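Zinc uptake regulation protein (PDB 4MTE) represses zinc-uptake genes such as znuACB by binding their operator DNA as a winged-helix regulator that uses zinc as its cofactor. Local coordinates at residues 78-83 with 134-139; 42-47 with 61-66. All blocks are in the same frame, centred on the assembly; numbering follows the deposited sequence.

Overall arrangement
The two contacts follow one another along the chain, contact 2 (42-47 with 61-66) closing before contact 1 (78-83 with 134-139) opens. Their centres lie about 17 Å apart and their nearest atoms about 4 Å apart, without touching. Contact 2 packs helix 44-52 against helix 60-72 in the DNA-binding domain; strand 76-79 follows the latter helix and belongs to the same small antiparallel sheet as strand 42-43. Contact 1 starts from that strand and reaches strand 131-140, an edge strand of the second sheet within this chain, extended by a strand of a second subunit. The pair thus leads from the DNA surface to the dimer interface, and both contacts touch the nucleotide DA21 of chain F.

Contact 1: residues 78-83 with 134-139; sequences KVESTN and HNVIEA. With nucleotides of chain F.
The carboxylate of Glu138 takes up the backbone N-H groups of Glu80 and Ser81 in the turn after strand 76-79. Glu138 OE2 accepts from Glu80 N at 2.6 Å and Glu138 OE1 from Ser81 N at 2.7 Å, each through its syn lone pair, so two consecutive amides, one to each oxygen, fix the rotation of the carboxylate. Ser81 OG adds a third bond, meeting OE1 of Glu138 nearly along its C-O axis at 2.7 Å; OE1 therefore serves two donors. The hydroxyl gets there by standing between its own backbone N and carbonyl carbon (chi1 63°), and it is also hydrogen-bonded to His140. Beyond CG the Glu138 chain runs extended (chi2 177°), which carries the carboxylate out from strand 131-140 to the turn.

In the fold, this joins the wing sheet of the winged-helix domain to the dimerisation sheet. His134, Asn135, Val136, Glu138 and Ala139 pair in an antiparallel ladder with a strand of the second subunit, so Glu138 reaches the turn from the dimer interface itself.

Val79 CG1 lies beside the carboxylate, 3.6 Å from Glu138 OE1, and Val79 and Ser81 also pack on Ile102 of strand 99-103. Glu80 passes Val136 at about a right angle, Glu80 CG against Val136 CG1 at 4.1 Å, then bends and takes its own carboxylate away from strand 131-140. On strand 76-79, before the turn, Lys78 leads away to the DNA, where its NZ donates to OP1 of DA21 of chain F at 2.7 Å.

Contact 2: residues 42-47 with 61-66; sequences ISAYDL and PTVYRA. With nucleotides of chain F; nucleotides of chain E.
Tyr64 OH sits at the phosphate of DA21 of chain F, 2.8 Å from OP2 and 3.2 Å from O5' of that nucleotide; both oxygens lie within hydrogen-bonding reach, and the single proton may go to either. One face of the Tyr64 ring rests on the sugar of the same nucleotide, with C2' 3.7 Å above the ring plane and offset toward the rim. From the protein side, Ala44 CB presses against the phenol end of the ring, 3.4 Å from Tyr64 CZ, at an oblique angle.

Tyr45, one residue further along helix 44-52, reads the base of DA21 of chain F: Tyr45 OH donates to N7 of that base at 2.9 Å, with the acceptor in the plane of the ring. The methyl C7 of DT20 of chain F lies over one face of the Tyr45 ring. The edges of the two tyrosines approach each other, Tyr45 CE2 coming 4.0 Å from Tyr64 OH.

Behind them the helices meet around Val63. A chi1 of 178° turns Val63 CG1 toward helix 44-52, where it lies against the backbone O of Ala44 and touches Leu47 CD2 at 3.8 Å; Leu47 in turn lies on Val31 and Met35 of helix 26-36. At the start of helix 44-52, Ser43 is the N-cap, its OG accepting from Asp46 N.

Away from the helix contact, Arg65 lays its guanidinium over the methyl C7 of DT6 of chain E, with Pro61 CB above the opposite face, while NH2 donates to O6 of a guanine of the bound DNA. Helices 44-52 and 60-72 form the helix-turn-helix of the winged-helix domain, with helix 60-72 as the recognition helix of this Fur-family repressor.

Contact 1: residues 78-83 with 134-139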
loop_
_atom_site.group_PDB
_atom_site.type_symbol
_atom_site.label_atom_id
_atom_site.label_comp_id
_atom_site.label_asym_id
_atom_site.label_seq_id
_atom_site.Cartn_x
_atom_site.Cartn_y
_atom_site.Cartn_z
ATOM N N LYS D 78 -8.653 -16.966 -16.612
ATOM C CA LYS D 78 -8.099 -16.184 -15.525
ATOM C C LYS D 78 -7.287 -17.110 -14.632
ATOM O O LYS D 78 -7.763 -18.173 -14.230
ATOM C CB LYS D 78 -9.221 -15.540 -14.712
ATOM C CG LYS D 78 -8.733 -14.664 -13.573
ATOM C CD LYS D 78 -9.893 -14.127 -12.758
ATOM C CE LYS D 78 -9.424 -13.162 -11.684
ATOM N NZ LYS D 78 -8.847 -11.925 -12.274
ATOM N N VAL D 79 -6.058 -16.703 -14.328
ATOM C CA VAL D 79 -5.217 -17.429 -13.386
ATOM C C VAL D 79 -5.437 -16.833 -11.995
ATOM O O VAL D 79 -4.983 -15.725 -11.708
ATOM C CB VAL D 79 -3.724 -17.336 -13.774
ATOM C CG1 VAL D 79 -2.894 -18.307 -12.944
ATOM C CG2 VAL D 79 -3.541 -17.597 -15.271
ATOM N N GLU D 80 -6.131 -17.581 -11.138
ATOM C CA GLU D 80 -6.643 -17.066 -9.867
ATOM C C GLU D 80 -5.598 -16.953 -8.756
ATOM O O GLU D 80 -5.731 -16.111 -7.868
ATOM C CB GLU D 80 -7.781 -17.961 -9.371
ATOM C CG GLU D 80 -8.952 -18.094 -10.336
ATOM C CD GLU D 80 -9.841 -16.865 -10.364
ATOM O OE1 GLU D 80 -9.484 -15.846 -9.737
ATOM O OE2 GLU D 80 -10.904 -16.924 -11.016
ATOM N N SER D 81 -4.580 -17.809 -8.783
ATOM C CA SER D 81 -3.554 -17.792 -7.742
ATOM C C SER D 81 -2.708 -16.536 -7.893
ATOM O O SER D 81 -2.283 -15.932 -6.906
ATOM C CB SER D 81 -2.678 -19.037 -7.816
ATOM O OG SER D 81 -1.977 -19.098 -9.044
ATOM N N THR D 82 -2.464 -16.158 -9.142
ATOM C CA THR D 82 -1.955 -14.837 -9.465
ATOM C C THR D 82 -3.190 -13.963 -9.641
ATOM O O THR D 82 -4.245 -14.257 -9.084
ATOM C CB THR D 82 -1.127 -14.850 -10.769
ATOM O OG1 THR D 82 -1.969 -15.208 -11.872
ATOM C CG2 THR D 82 0.020 -15.848 -10.671
ATOM N N ASN D 83 -3.070 -12.893 -10.410
ATOM C CA ASN D 83 -4.240 -12.139 -10.837
ATOM C C ASN D 83 -4.007 -11.754 -12.285
ATOM O O ASN D 83 -4.039 -10.580 -12.660
ATOM C CB ASN D 83 -4.480 -10.932 -9.931
ATOM C CG ASN D 83 -4.932 -11.335 -8.535
ATOM O OD1 ASN D 83 -6.073 -11.755 -8.336
ATOM N ND2 ASN D 83 -4.036 -11.213 -7.563
ATOM N N HIS D 134 -17.582 -25.662 -11.311
ATOM C CA HIS D 134 -16.339 -25.256 -11.946
ATOM C C HIS D 134 -15.139 -25.584 -11.065
ATOM O O HIS D 134 -15.226 -25.544 -9.836
ATOM C CB HIS D 134 -16.369 -23.758 -12.252
ATOM C CG HIS D 134 -15.128 -23.249 -12.906
ATOM N ND1 HIS D 134 -14.492 -23.927 -13.933
ATOM C CD2 HIS D 134 -14.392 -22.135 -12.695
ATOM C CE1 HIS D 134 -13.431 -23.253 -14.315
ATOM N NE2 HIS D 134 -13.342 -22.153 -13.576
ATOM N N ASN D 135 -14.023 -25.902 -11.713
ATOM C CA ASN D 135 -12.787 -26.252 -11.025
ATOM C C ASN D 135 -11.678 -25.252 -11.300
ATOM O O ASN D 135 -11.556 -24.727 -12.407
ATOM C CB ASN D 135 -12.316 -27.642 -11.456
ATOM C CG ASN D 135 -12.954 -28.756 -10.653
ATOM O OD1 ASN D 135 -13.765 -28.513 -9.762
ATOM N ND2 ASN D 135 -12.591 -29.991 -10.972
ATOM N N VAL D 136 -10.868 -25.003 -10.278
ATOM C CA VAL D 136 -9.664 -24.200 -10.418
ATOM C C VAL D 136 -8.476 -25.061 -10.024
ATOM O O VAL D 136 -8.275 -25.355 -8.846
ATOM C CB VAL D 136 -9.712 -22.941 -9.531
ATOM C CG1 VAL D 136 -8.434 -22.119 -9.696
ATOM C CG2 VAL D 136 -10.943 -22.106 -9.861
ATOM N N ILE D 137 -7.703 -25.481 -11.019
ATOM C CA ILE D 137 -6.494 -26.253 -10.778
ATOM C C ILE D 137 -5.301 -25.471 -11.295
ATOM O O ILE D 137 -5.163 -25.248 -12.498
ATOM C CB ILE D 137 -6.535 -27.634 -11.454
ATOM C CG1 ILE D 137 -7.925 -28.258 -11.316
ATOM C CG2 ILE D 137 -5.465 -28.542 -10.859
ATOM C CD1 ILE D 137 -8.815 -28.026 -12.519
ATOM N N GLU D 138 -4.452 -25.040 -10.371
ATOM C CA GLU D 138 -3.279 -24.252 -10.709
ATOM C C GLU D 138 -2.082 -24.768 -9.927
ATOM O O GLU D 138 -2.110 -24.835 -8.698
ATOM C CB GLU D 138 -3.533 -22.774 -10.409
ATOM C CG GLU D 138 -4.683 -22.186 -11.216
ATOM C CD GLU D 138 -4.977 -20.740 -10.867
ATOM O OE1 GLU D 138 -4.206 -20.145 -10.086
ATOM O OE2 GLU D 138 -5.981 -20.199 -11.375
ATOM N N ALA D 139 -1.038 -25.146 -10.658
ATOM C CA ALA D 139 0.161 -25.716 -10.064
ATOM C C ALA D 139 1.307 -24.720 -10.169
ATOM O O ALA D 139 1.513 -24.105 -11.216
ATOM C CB ALA D 139 0.520 -27.024 -10.758
ATOM P P DA F 21 -7.726 -8.354 -11.173
ATOM O OP1 DA F 21 -8.248 -9.697 -10.844
ATOM O OP2 DA F 21 -7.006 -8.119 -12.443
ATOM O "O5'" DA F 21 -8.949 -7.336 -11.113
ATOM C "C5'" DA F 21 -9.749 -7.343 -9.948
ATOM C "C4'" DA F 21 -10.823 -6.273 -10.013
ATOM O "O4'" DA F 21 -10.208 -4.964 -9.992
ATOM C "C3'" DA F 21 -11.702 -6.287 -11.261
ATOM O "O3'" DA F 21 -12.979 -6.766 -10.874
ATOM C "C2'" DA F 21 -11.716 -4.836 -11.756
ATOM C "C1'" DA F 21 -11.135 -4.074 -10.572
ATOM N N9 DA F 21 -10.446 -2.827 -10.883
ATOM C C8 DA F 21 -9.234 -2.657 -11.497
ATOM N N7 DA F 21 -8.877 -1.397 -11.622
ATOM C C5 DA F 21 -9.925 -0.699 -11.044
ATOM C C6 DA F 21 -10.171 0.674 -10.848
ATOM N N6 DA F 21 -9.345 1.657 -11.225
ATOM N N1 DA F 21 -11.322 1.007 -10.237
ATOM C C2 DA F 21 -12.166 0.049 -9.847
ATOM N N3 DA F 21 -12.046 -1.266 -9.973
ATOM C C4 DA F 21 -10.895 -1.569 -10.584
#

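Contact 2: residues 42-47 with 61-66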
loop_
_atom_site.group_PDB
_atom_site.type_symbol
_atom_site.label_atom_id
_atom_site.label_comp_id
_atom_site.label_asym_id
_atom_site.label_seq_id
_atom_site.Cartn_x
_atom_site.Cartn_y
_atom_site.Cartn_z
ATOM N N ILE D 42 -0.502 -12.885 -18.324
ATOM C CA ILE D 42 -0.228 -11.455 -18.275
ATOM C C ILE D 42 -1.278 -10.741 -17.427
ATOM O O ILE D 42 -2.433 -11.164 -17.369
ATOM C CB ILE D 42 -0.202 -10.841 -19.691
ATOM C CG1 ILE D 42 0.254 -9.381 -19.630
ATOM C CG2 ILE D 42 -1.574 -10.969 -20.361
ATOM C CD1 ILE D 42 0.574 -8.778 -20.981
ATOM N N SER D 43 -0.871 -9.660 -16.770
ATOM C CA SER D 43 -1.775 -8.896 -15.920
ATOM C C SER D 43 -2.577 -7.909 -16.757
ATOM O O SER D 43 -2.185 -7.561 -17.871
ATOM C CB SER D 43 -0.991 -8.127 -14.860
ATOM O OG SER D 43 -0.434 -6.951 -15.416
ATOM N N ALA D 44 -3.692 -7.446 -16.202
ATOM C CA ALA D 44 -4.585 -6.531 -16.903
ATOM C C ALA D 44 -3.896 -5.211 -17.243
ATOM O O ALA D 44 -4.043 -4.693 -18.349
ATOM C CB ALA D 44 -5.831 -6.279 -16.066
ATOM N N TYR D 45 -3.135 -4.672 -16.296
ATOM C CA TYR D 45 -2.482 -3.378 -16.491
ATOM C C TYR D 45 -1.246 -3.460 -17.388
ATOM O O TYR D 45 -0.916 -2.499 -18.083
ATOM C CB TYR D 45 -2.143 -2.737 -15.144
ATOM C CG TYR D 45 -3.330 -2.029 -14.531
ATOM C CD1 TYR D 45 -3.456 -0.647 -14.599
ATOM C CD2 TYR D 45 -4.344 -2.747 -13.912
ATOM C CE1 TYR D 45 -4.550 0.000 -14.049
ATOM C CE2 TYR D 45 -5.441 -2.107 -13.363
ATOM C CZ TYR D 45 -5.541 -0.734 -13.436
ATOM O OH TYR D 45 -6.632 -0.095 -12.888
ATOM N N ASP D 46 -0.567 -4.602 -17.384
ATOM C CA ASP D 46 0.510 -4.834 -18.342
ATOM C C ASP D 46 -0.092 -4.859 -19.742
ATOM O O ASP D 46 0.413 -4.228 -20.676
ATOM C CB ASP D 46 1.219 -6.160 -18.055
ATOM C CG ASP D 46 2.069 -6.115 -16.797
ATOM O OD1 ASP D 46 2.460 -5.006 -16.372
ATOM O OD2 ASP D 46 2.353 -7.196 -16.238
ATOM N N LEU D 47 -1.196 -5.589 -19.867
ATOM C CA LEU D 47 -1.927 -5.696 -21.122
ATOM C C LEU D 47 -2.418 -4.316 -21.542
ATOM O O LEU D 47 -2.379 -3.956 -22.721
ATOM C CB LEU D 47 -3.111 -6.643 -20.938
ATOM C CG LEU D 47 -3.868 -7.110 -22.178
ATOM C CD1 LEU D 47 -2.954 -7.859 -23.145
ATOM C CD2 LEU D 47 -5.025 -7.986 -21.725
ATOM N N PRO D 61 -11.098 0.077 -18.025
ATOM C CA PRO D 61 -12.396 -0.469 -18.443
ATOM C C PRO D 61 -12.330 -1.150 -19.806
ATOM O O PRO D 61 -12.998 -2.156 -20.030
ATOM C CB PRO D 61 -13.285 0.772 -18.527
ATOM C CG PRO D 61 -12.683 1.736 -17.564
ATOM C CD PRO D 61 -11.201 1.495 -17.635
ATOM N N THR D 62 -11.516 -0.601 -20.700
ATOM C CA THR D 62 -11.339 -1.149 -22.039
ATOM C C THR D 62 -10.836 -2.587 -21.947
ATOM O O THR D 62 -11.459 -3.534 -22.456
ATOM C CB THR D 62 -10.311 -0.310 -22.823
ATOM O OG1 THR D 62 -10.564 1.084 -22.604
ATOM C CG2 THR D 62 -10.375 -0.613 -24.305
ATOM N N VAL D 63 -9.705 -2.734 -21.270
ATOM C CA VAL D 63 -9.060 -4.023 -21.090
ATOM C C VAL D 63 -9.980 -4.994 -20.364
ATOM O O VAL D 63 -10.121 -6.142 -20.770
ATOM C CB VAL D 63 -7.744 -3.867 -20.295
ATOM C CG1 VAL D 63 -7.072 -5.223 -20.064
ATOM C CG2 VAL D 63 -6.803 -2.917 -21.025
ATOM N N TYR D 64 -10.612 -4.527 -19.294
ATOM C CA TYR D 64 -11.455 -5.397 -18.477
ATOM C C TYR D 64 -12.731 -5.836 -19.200
ATOM O O TYR D 64 -13.173 -6.977 -19.058
ATOM C CB TYR D 64 -11.768 -4.722 -17.139
ATOM C CG TYR D 64 -10.658 -4.917 -16.131
ATOM C CD1 TYR D 64 -10.608 -6.058 -15.341
ATOM C CD2 TYR D 64 -9.645 -3.979 -15.983
ATOM C CE1 TYR D 64 -9.591 -6.255 -14.427
ATOM C CE2 TYR D 64 -8.622 -4.168 -15.068
ATOM C CZ TYR D 64 -8.601 -5.308 -14.294
ATOM O OH TYR D 64 -7.585 -5.501 -13.381
ATOM N N ARG D 65 -13.310 -4.934 -19.984
ATOM C CA ARG D 65 -14.450 -5.272 -20.826
ATOM C C ARG D 65 -14.031 -6.339 -21.826
ATOM O O ARG D 65 -14.677 -7.392 -21.948
ATOM C CB ARG D 65 -14.945 -4.031 -21.568
ATOM C CG ARG D 65 -15.766 -3.090 -20.711
ATOM C CD ARG D 65 -15.872 -1.710 -21.336
ATOM N NE ARG D 65 -16.746 -0.830 -20.566
ATOM C CZ ARG D 65 -16.820 0.488 -20.730
ATOM N NH1 ARG D 65 -16.065 1.094 -21.636
ATOM N NH2 ARG D 65 -17.648 1.201 -19.983
ATOM N N ALA D 66 -12.938 -6.064 -22.535
ATOM C CA ALA D 66 -12.385 -7.021 -23.487
ATOM C C ALA D 66 -12.192 -8.382 -22.822
ATOM O O ALA D 66 -12.665 -9.402 -23.321
ATOM C CB ALA D 66 -11.066 -6.510 -24.050
ATOM P P DA F 21 -7.726 -8.354 -11.173
ATOM O OP1 DA F 21 -8.248 -9.697 -10.844
ATOM O OP2 DA F 21 -7.006 -8.119 -12.443
ATOM O "O5'" DA F 21 -8.949 -7.336 -11.113
ATOM C "C5'" DA F 21 -9.749 -7.343 -9.948
ATOM C "C4'" DA F 21 -10.823 -6.273 -10.013
ATOM O "O4'" DA F 21 -10.208 -4.964 -9.992
ATOM C "C3'" DA F 21 -11.702 -6.287 -11.261
ATOM O "O3'" DA F 21 -12.979 -6.766 -10.874
ATOM C "C2'" DA F 21 -11.716 -4.836 -11.756
ATOM C "C1'" DA F 21 -11.135 -4.074 -10.572
ATOM N N9 DA F 21 -10.446 -2.827 -10.883
ATOM C C8 DA F 21 -9.234 -2.657 -11.497
ATOM N N7 DA F 21 -8.877 -1.397 -11.622
ATOM C C5 DA F 21 -9.925 -0.699 -11.044
ATOM C C6 DA F 21 -10.171 0.674 -10.848
ATOM N N6 DA F 21 -9.345 1.657 -11.225
ATOM N N1 DA F 21 -11.322 1.007 -10.237
ATOM C C2 DA F 21 -12.166 0.049 -9.847
ATOM N N3 DA F 21 -12.046 -1.266 -9.973
ATOM C C4 DA F 21 -10.895 -1.569 -10.584
ATOM P P DT F 20 -1.266 -6.292 -10.154
ATOM O OP1 DT F 20 -0.868 -7.715 -10.248
ATOM O OP2 DT F 20 -0.883 -5.344 -11.223
ATOM O "O5'" DT F 20 -2.854 -6.228 -9.984
ATOM C "C5'" DT F 20 -3.463 -7.064 -9.010
ATOM C "C4'" DT F 20 -4.943 -6.758 -8.871
ATOM O "O4'" DT F 20 -5.132 -5.381 -8.448
ATOM C "C3'" DT F 20 -5.757 -6.925 -10.156
ATOM O "O3'" DT F 20 -6.776 -7.904 -9.956
ATOM C "C2'" DT F 20 -6.330 -5.534 -10.410
ATOM C "C1'" DT F 20 -6.357 -4.956 -9.004
ATOM N N1 DT F 20 -6.479 -3.470 -8.971
ATOM C C2 DT F 20 -7.587 -2.896 -8.384
ATOM O O2 DT F 20 -8.494 -3.527 -7.870
ATOM N N3 DT F 20 -7.593 -1.527 -8.422
ATOM C C4 DT F 20 -6.635 -0.692 -8.970
ATOM O O4 DT F 20 -6.744 0.532 -8.945
ATOM C C5 DT F 20 -5.506 -1.359 -9.569
ATOM C C7 DT F 20 -4.395 -0.569 -10.201
ATOM C C6 DT F 20 -5.485 -2.698 -9.542
ATOM P P DT E 6 -16.163 -2.021 -28.067
ATOM O OP1 DT E 6 -15.219 -2.283 -29.175
ATOM O OP2 DT E 6 -16.079 -2.835 -26.833
ATOM O "O5'" DT E 6 -16.050 -0.480 -27.670
ATOM C "C5'" DT E 6 -16.432 0.483 -28.648
ATOM C "C4'" DT E 6 -16.253 1.898 -28.137
ATOM O "O4'" DT E 6 -17.393 2.259 -27.319
ATOM C "C3'" DT E 6 -15.005 2.126 -27.289
ATOM O "O3'" DT E 6 -14.262 3.186 -27.880
ATOM C "C2'" DT E 6 -15.554 2.434 -25.894
ATOM C "C1'" DT E 6 -16.942 2.983 -26.197
ATOM N N1 DT E 6 -17.975 2.813 -25.126
ATOM C C2 DT E 6 -18.692 3.915 -24.723
ATOM O O2 DT E 6 -18.538 5.039 -25.171
ATOM N N3 DT E 6 -19.618 3.651 -23.754
ATOM C C4 DT E 6 -19.913 2.447 -23.146
ATOM O O4 DT E 6 -20.785 2.361 -22.276
ATOM C C5 DT E 6 -19.128 1.329 -23.617
ATOM C C7 DT E 6 -19.341 -0.046 -23.048
ATOM C C6 DT E 6 -18.214 1.566 -24.572
#